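PDB 2V3M: H/ACA ribonucleoprotein complex non-core subunit NAF1 from Saccharomyces cerevisiae, which binds RNA and serves as an assembly factor for box H/ACA snoRNPs, leaving when GAR1 takes its place in the mature particle. Local coordinates for residues A[40-48]-A[83-92]. Residues are numbered along the deposited sequence; the frame is centred on the assembly and turned at random.
Sequences FENNIIIHA and NPFYRIKLPD. With SO4 (sulfate ion), chain G.
Leu90 N donates to Asn42 O at 2.8 Å, almost in line with the carbonyl, and begins a run of backbone bonds that joins residues 42-48 to residues 84-90 and pairs strands 43-48 and 85-89. Two antiparallel hydrogen-bonded pairs follow, Ile44 with Ile88 and Ile46 with Tyr86, each bonded in both directions, and Ala48 N to Pro84 O (3.1 Å) ends the ladder. On the face bearing Asn43, Ile45 and His47, Arg87 NE gives a straight bond to Asn43 OD1 (3.0 Å, N-H...O angle 176°). The oxygen lies in the guanidinium plane, but the donor approaches from above the amide plane. Because chi1 of Arg87 is -175°, CG points away from the backbone N and the aliphatic part runs past Ile45, whose CD1 touches Arg87 CG at 3.5 Å. NH1 of the same guanidinium forms a salt bridge with Glu76. A leucine in place of Arg87 would probably leave Asn43 OD1 without this donor and Glu76 without this positive partner. Farther along this face His47 and Phe85 form an offset stack, centroids 4.3 Å apart and planes at 24°, with Phe85 CE2 over the centre of the imidazole; the Phe85 ring also meets Phe40 of the second subunit. On the opposite face Ile46 CD1 meets Ile88 CD1 at 3.8 Å; at the end of the ladder Ala48 CB rests against Tyr86 CE1. This pairing lies inside the antiparallel sheet of the Gar1-like domain, between strands 30-40 and 76-78: a type I' turn from Phe40 to Asn43 leads from strand 30-40 into 43-48, while helix 95-102 packs against Ile44 and Leu90 through Phe98.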
loop_
_atom_site.group_PDB
_atom_site.type_symbol
_atom_site.label_atom_id
_atom_site.label_comp_id
_atom_site.label_asym_id
_atom_site.label_seq_id
_atom_site.Cartn_x
_atom_site.Cartn_y
_atom_site.Cartn_z
ATOM N N PHE A 40 1.000 -2.901 6.123
ATOM C CA PHE A 40 2.450 -3.118 6.301
ATOM C C PHE A 40 3.071 -1.902 6.979
ATOM O O PHE A 40 2.642 -0.748 6.770
ATOM C CB PHE A 40 3.087 -3.375 4.968
ATOM C CG PHE A 40 2.966 -2.224 4.050
ATOM C CD1 PHE A 40 3.998 -1.275 3.943
ATOM C CD2 PHE A 40 1.825 -2.023 3.348
ATOM C CE1 PHE A 40 3.853 -0.146 3.137
ATOM C CE2 PHE A 40 1.696 -0.959 2.523
ATOM C CZ PHE A 40 2.736 -0.008 2.423
ATOM N N GLU A 41 4.023 -2.175 7.824
ATOM C CA GLU A 41 4.813 -1.163 8.466
ATOM C C GLU A 41 3.998 -0.107 9.087
ATOM O O GLU A 41 4.149 1.043 8.775
ATOM C CB GLU A 41 5.812 -0.565 7.498
ATOM C CG GLU A 41 7.189 -1.273 7.655
ATOM C CD GLU A 41 8.221 -0.688 6.696
ATOM O OE1 GLU A 41 9.425 -0.619 7.060
ATOM O OE2 GLU A 41 7.786 -0.286 5.585
ATOM N N ASN A 42 3.125 -0.516 9.976
ATOM C CA ASN A 42 2.206 0.415 10.598
ATOM C C ASN A 42 1.441 1.260 9.613
ATOM O O ASN A 42 0.742 2.182 10.064
ATOM C CB ASN A 42 2.881 1.331 11.607
ATOM C CG ASN A 42 3.390 0.603 12.809
ATOM O OD1 ASN A 42 2.749 -0.292 13.387
ATOM N ND2 ASN A 42 4.557 0.996 13.219
ATOM N N ASN A 43 1.506 1.001 8.301
ATOM C CA ASN A 43 0.517 1.647 7.422
ATOM C C ASN A 43 -0.705 0.786 7.134
ATOM O O ASN A 43 -0.556 -0.445 6.963
ATOM C CB ASN A 43 1.123 2.030 6.135
ATOM C CG ASN A 43 2.251 3.005 6.318
ATOM O OD1 ASN A 43 2.043 4.255 6.303
ATOM N ND2 ASN A 43 3.503 2.463 6.446
ATOM N N ILE A 44 -1.878 1.413 7.081
ATOM C CA ILE A 44 -3.073 0.740 6.680
ATOM C C ILE A 44 -3.502 1.413 5.363
ATOM O O ILE A 44 -3.539 2.650 5.236
ATOM C CB ILE A 44 -4.182 0.905 7.754
ATOM C CG1 ILE A 44 -3.803 0.206 9.036
ATOM C CG2 ILE A 44 -5.514 0.403 7.264
ATOM C CD1 ILE A 44 -3.262 -1.098 8.834
ATOM N N ILE A 45 -3.803 0.590 4.379
ATOM C CA ILE A 45 -4.141 1.074 3.070
ATOM C C ILE A 45 -5.617 0.749 2.758
ATOM O O ILE A 45 -6.004 -0.404 2.831
ATOM C CB ILE A 45 -3.314 0.392 2.024
ATOM C CG1 ILE A 45 -1.911 0.859 2.128
ATOM C CG2 ILE A 45 -3.797 0.757 0.682
ATOM C CD1 ILE A 45 -1.678 2.075 2.658
ATOM N N ILE A 46 -6.386 1.747 2.368
ATOM C CA ILE A 46 -7.798 1.560 2.012
ATOM C C ILE A 46 -8.040 1.917 0.542
ATOM O O ILE A 46 -7.511 2.953 0.053
ATOM C CB ILE A 46 -8.692 2.457 2.946
ATOM C CG1 ILE A 46 -8.317 2.019 4.370
ATOM C CG2 ILE A 46 -10.249 2.356 2.595
ATOM C CD1 ILE A 46 -9.155 2.350 5.356
ATOM N N HIS A 47 -8.782 1.101 -0.168
ATOM C CA HIS A 47 -8.902 1.381 -1.550
ATOM C C HIS A 47 -10.230 2.045 -1.694
ATOM O O HIS A 47 -11.248 1.460 -1.273
ATOM C CB HIS A 47 -8.883 0.100 -2.367
ATOM C CG HIS A 47 -8.701 0.323 -3.840
ATOM N ND1 HIS A 47 -8.629 -0.712 -4.752
ATOM C CD2 HIS A 47 -8.590 1.460 -4.575
ATOM C CE1 HIS A 47 -8.451 -0.237 -5.979
ATOM N NE2 HIS A 47 -8.426 1.083 -5.901
ATOM N N ALA A 48 -10.246 3.265 -2.256
ATOM C CA ALA A 48 -11.504 4.002 -2.420
ATOM C C ALA A 48 -12.560 3.240 -3.235
ATOM O O ALA A 48 -12.226 2.499 -4.157
ATOM C CB ALA A 48 -11.261 5.356 -3.016
ATOM N N ASN A 83 -9.914 6.171 -8.649
ATOM C CA ASN A 83 -9.957 5.206 -7.560
ATOM C C ASN A 83 -8.790 5.373 -6.626
ATOM O O ASN A 83 -7.834 4.654 -6.699
ATOM C CB ASN A 83 -9.930 3.793 -8.150
ATOM C CG ASN A 83 -11.302 3.386 -8.768
ATOM O OD1 ASN A 83 -12.280 3.134 -8.017
ATOM N ND2 ASN A 83 -11.388 3.361 -10.137
ATOM N N PRO A 84 -8.827 6.375 -5.785
ATOM C CA PRO A 84 -7.734 6.732 -4.948
ATOM C C PRO A 84 -7.366 5.584 -4.011
ATOM O O PRO A 84 -8.073 4.657 -3.885
ATOM C CB PRO A 84 -8.324 7.923 -4.183
ATOM C CG PRO A 84 -9.328 8.426 -4.976
ATOM C CD PRO A 84 -9.947 7.296 -5.629
ATOM N N PHE A 85 -6.270 5.673 -3.318
ATOM C CA PHE A 85 -5.947 4.812 -2.185
ATOM C C PHE A 85 -5.645 5.709 -1.035
ATOM O O PHE A 85 -4.981 6.741 -1.251
ATOM C CB PHE A 85 -4.633 4.105 -2.379
ATOM C CG PHE A 85 -4.662 3.023 -3.407
ATOM C CD1 PHE A 85 -4.084 3.228 -4.638
ATOM C CD2 PHE A 85 -5.213 1.819 -3.144
ATOM C CE1 PHE A 85 -4.079 2.220 -5.628
ATOM C CE2 PHE A 85 -5.268 0.812 -4.120
ATOM C CZ PHE A 85 -4.702 0.982 -5.354
ATOM N N TYR A 86 -6.104 5.327 0.162
ATOM C CA TYR A 86 -5.904 6.149 1.299
ATOM C C TYR A 86 -4.886 5.465 2.161
ATOM O O TYR A 86 -4.927 4.253 2.340
ATOM C CB TYR A 86 -7.196 6.282 1.998
ATOM C CG TYR A 86 -8.243 6.893 1.154
ATOM C CD1 TYR A 86 -9.502 6.300 1.017
ATOM C CD2 TYR A 86 -7.994 8.058 0.455
ATOM C CE1 TYR A 86 -10.495 6.872 0.213
ATOM C CE2 TYR A 86 -8.978 8.670 -0.282
ATOM C CZ TYR A 86 -10.241 8.071 -0.426
ATOM O OH TYR A 86 -11.209 8.711 -1.214
ATOM N N ARG A 87 -3.922 6.207 2.665
ATOM C CA ARG A 87 -2.968 5.608 3.595
ATOM C C ARG A 87 -3.075 6.209 4.983
ATOM O O ARG A 87 -3.010 7.481 5.140
ATOM C CB ARG A 87 -1.617 5.827 3.017
ATOM C CG ARG A 87 -0.447 5.205 3.737
ATOM C CD ARG A 87 0.827 5.874 3.096
ATOM N NE ARG A 87 1.701 6.261 4.156
ATOM C CZ ARG A 87 2.328 7.418 4.299
ATOM N NH1 ARG A 87 2.262 8.390 3.417
ATOM N NH2 ARG A 87 3.115 7.583 5.350
ATOM N N ILE A 88 -3.273 5.320 5.981
ATOM C CA ILE A 88 -3.383 5.725 7.407
ATOM C C ILE A 88 -2.150 5.174 8.106
ATOM O O ILE A 88 -1.981 3.983 8.185
ATOM C CB ILE A 88 -4.653 5.198 8.075
ATOM C CG1 ILE A 88 -5.890 5.817 7.471
ATOM C CG2 ILE A 88 -4.658 5.627 9.532
ATOM C CD1 ILE A 88 -6.664 4.950 6.714
ATOM N N LYS A 89 -1.272 6.041 8.543
ATOM C CA LYS A 89 -0.144 5.600 9.263
ATOM C C LYS A 89 -0.401 5.593 10.735
ATOM O O LYS A 89 -0.668 6.678 11.236
ATOM C CB LYS A 89 0.951 6.579 9.018
ATOM C CG LYS A 89 2.148 6.404 9.892
ATOM C CD LYS A 89 2.955 5.194 9.519
ATOM C CE LYS A 89 4.358 5.439 10.075
ATOM N NZ LYS A 89 5.365 4.400 9.737
ATOM N N LEU A 90 -0.345 4.413 11.410
ATOM C CA LEU A 90 -0.553 4.316 12.844
ATOM C C LEU A 90 0.796 4.622 13.583
ATOM O O LEU A 90 1.881 4.354 13.067
ATOM C CB LEU A 90 -1.084 2.963 13.213
ATOM C CG LEU A 90 -2.402 2.567 12.593
ATOM C CD1 LEU A 90 -2.749 1.169 12.999
ATOM C CD2 LEU A 90 -3.485 3.470 12.989
ATOM N N PRO A 91 0.733 5.220 14.788
ATOM C CA PRO A 91 1.944 5.395 15.600
ATOM C C PRO A 91 2.371 4.068 16.212
ATOM O O PRO A 91 1.586 3.087 16.169
ATOM C CB PRO A 91 1.471 6.350 16.701
ATOM C CG PRO A 91 0.021 6.160 16.823
ATOM C CD PRO A 91 -0.468 5.767 15.461
ATOM N N ASP A 92 3.567 4.027 16.779
ATOM C CA ASP A 92 4.056 2.835 17.482
ATOM C C ASP A 92 3.224 2.326 18.633
ATOM O O ASP A 92 3.209 1.130 18.909
ATOM C CB ASP A 92 5.406 3.130 18.067
ATOM C CG ASP A 92 6.438 3.248 17.021
ATOM O OD1 ASP A 92 6.083 3.756 15.931
ATOM O OD2 ASP A 92 7.591 2.815 17.292
HETATM S S SO4 G . 4.781 -5.245 8.515
HETATM O O1 SO4 G . 5.642 -4.566 7.541
HETATM O O2 SO4 G . 3.612 -5.831 7.839
HETATM O O3 SO4 G . 5.496 -6.301 9.212
HETATM O O4 SO4 G . 4.431 -4.253 9.534
#